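Local structure of caspase (Drosophila melanogaster, 3SIR) at residues N48-L53 / F58-Y63. The protein is an effector caspase, a cysteine protease of the apoptotic cascade that acts downstream of the death inducer rpr and cleaves baculovirus p35 and lamin in vitro. The protein carries 1 engineered substitution. Sequence-based numbering, arbitrary orientation.
Sequences NLTRVL and FEVTVY
The ring of Phe58 meets the carbonyl oxygen of Leu53 at its edge, in the ring plane, with Leu53 O 3.3 Å from Phe58 CD1. To one side of the ring plane, and displaced outward past the rim near CD1, lies a methyl of that leucine, Leu53 CD2 being 4.1 Å from Phe58 CD1, while Leu90 and Cys88 of strand 86-95 and Arg20 of strand 19-28 also touch the phenylalanine. The setting is a worked example of the alpha/beta sandwich of the caspase fold, in which a helix packs on a mostly parallel sheet and the chain turns directly into the outermost strand. Helix 45-55 and strand 59-65 run nearly antiparallel, their short segments inclined at 164° with axes 8.6 Å apart at closest approach.

The connection is tied at its base by one backbone hydrogen bond, Phe58 N to Leu53 O, 2.8 Å long; the N-H...O angle is 143°, so the bond is bent. Beyond this turn, alternate strand residues face the helix. Val60 divides its two methyls: CG1, anti to the backbone N (chi1 -176°), lies against Thr50, whereas CG2 rests 3.9 Å from Leu53 CB.

Leu53 also reaches Ala23 and Leu90, joining the turn to the inner strands, and Val52 on another side of the helix packs against helix 193-205. At the far end of the contact the Thr50 hydroxyl is hydrogen-bonded to Cys46 O, one turn earlier in the helix, and the same oxygen, Thr50 OG1, meets the methyl Val62 CG2.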
# COMPACT_ATOMS: atom_id res chain seq x y z
N ASN A 48 -5.55 21.13 -8.87
CA ASN A 48 -4.18 20.71 -8.62
C ASN A 48 -3.87 19.32 -9.18
O ASN A 48 -3.18 19.19 -10.19
CB ASN A 48 -3.88 20.78 -7.13
CG ASN A 48 -3.51 22.17 -6.67
OD1 ASN A 48 -2.95 22.97 -7.43
ND2 ASN A 48 -3.76 22.46 -5.39
N LEU A 49 -4.46 18.29 -8.58
CA LEU A 49 -4.45 16.96 -9.18
C LEU A 49 -4.36 17.03 -10.70
O LEU A 49 -3.31 16.72 -11.28
CB LEU A 49 -5.69 16.16 -8.76
CG LEU A 49 -5.43 14.77 -8.18
CD1 LEU A 49 -6.50 13.77 -8.59
CD2 LEU A 49 -4.05 14.25 -8.57
N THR A 50 -5.45 17.45 -11.33
CA THR A 50 -5.47 17.73 -12.77
C THR A 50 -4.13 18.23 -13.30
O THR A 50 -3.56 17.64 -14.22
CB THR A 50 -6.59 18.73 -13.13
OG1 THR A 50 -7.86 18.07 -13.10
CG2 THR A 50 -6.38 19.34 -14.51
N ARG A 51 -3.65 19.34 -12.75
CA ARG A 51 -2.44 19.97 -13.26
C ARG A 51 -1.25 19.02 -13.20
O ARG A 51 -0.57 18.78 -14.20
CB ARG A 51 -2.13 21.21 -12.42
CG ARG A 51 -1.43 22.33 -13.17
CD ARG A 51 -1.54 23.62 -12.37
NE ARG A 51 -2.68 23.57 -11.47
CZ ARG A 51 -3.76 24.35 -11.57
NH1 ARG A 51 -3.81 25.31 -12.48
NH2 ARG A 51 -4.75 24.22 -10.69
N VAL A 52 -0.98 18.50 -12.00
CA VAL A 52 0.16 17.63 -11.79
C VAL A 52 0.11 16.42 -12.71
O VAL A 52 1.14 15.95 -13.20
CB VAL A 52 0.23 17.14 -10.33
CG1 VAL A 52 1.65 16.71 -10.00
CG2 VAL A 52 -0.22 18.23 -9.38
N LEU A 53 -1.10 15.92 -12.95
CA LEU A 53 -1.27 14.74 -13.78
C LEU A 53 -1.09 15.08 -15.25
O LEU A 53 -0.87 14.20 -16.08
CB LEU A 53 -2.63 14.09 -13.54
CG LEU A 53 -2.75 13.26 -12.26
CD1 LEU A 53 -3.80 12.17 -12.43
CD2 LEU A 53 -1.42 12.66 -11.86
N PHE A 58 -0.41 12.68 -18.42
CA PHE A 58 -1.70 11.99 -18.51
C PHE A 58 -2.67 12.72 -19.43
O PHE A 58 -2.52 13.91 -19.68
CB PHE A 58 -2.32 11.82 -17.12
CG PHE A 58 -1.69 10.73 -16.30
CD1 PHE A 58 -0.55 10.97 -15.54
CD2 PHE A 58 -2.25 9.46 -16.27
CE1 PHE A 58 0.03 9.97 -14.79
CE2 PHE A 58 -1.68 8.45 -15.51
CZ PHE A 58 -0.53 8.70 -14.79
N GLU A 59 -3.64 11.99 -19.98
CA GLU A 59 -4.79 12.63 -20.61
C GLU A 59 -5.94 12.79 -19.62
O GLU A 59 -6.72 11.86 -19.39
CB GLU A 59 -5.24 11.90 -21.87
CG GLU A 59 -4.81 12.58 -23.17
CD GLU A 59 -5.81 13.62 -23.68
OE1 GLU A 59 -6.20 14.52 -22.90
OE2 GLU A 59 -6.14 13.60 -24.89
N VAL A 60 -6.02 13.98 -19.03
CA VAL A 60 -6.87 14.21 -17.87
C VAL A 60 -8.28 14.61 -18.29
O VAL A 60 -8.48 15.63 -18.95
CB VAL A 60 -6.26 15.31 -16.98
CG1 VAL A 60 -7.07 15.49 -15.71
CG2 VAL A 60 -4.80 14.99 -16.66
N THR A 61 -9.26 13.78 -17.97
CA THR A 61 -10.65 14.20 -18.01
C THR A 61 -11.27 14.25 -16.62
O THR A 61 -11.10 13.32 -15.82
CB THR A 61 -11.51 13.31 -18.94
OG1 THR A 61 -12.43 12.55 -18.15
CG2 THR A 61 -10.64 12.37 -19.76
N VAL A 62 -12.02 15.31 -16.35
CA VAL A 62 -12.50 15.61 -15.00
C VAL A 62 -14.03 15.56 -14.92
O VAL A 62 -14.71 16.41 -15.49
CB VAL A 62 -11.98 16.97 -14.51
CG1 VAL A 62 -12.70 17.40 -13.23
CG2 VAL A 62 -10.48 16.92 -14.27
N TYR A 63 -14.56 14.50 -14.33
CA TYR A 63 -16.00 14.32 -14.28
C TYR A 63 -16.56 14.90 -12.99
O TYR A 63 -15.92 14.84 -11.94
CB TYR A 63 -16.38 12.84 -14.40
CG TYR A 63 -15.89 12.16 -15.66
CD1 TYR A 63 -14.67 11.51 -15.68
CD2 TYR A 63 -16.71 12.05 -16.77
CE1 TYR A 63 -14.24 10.83 -16.81
CE2 TYR A 63 -16.30 11.36 -17.90
CZ TYR A 63 -15.06 10.75 -17.91
OH TYR A 63 -14.65 10.04 -19.02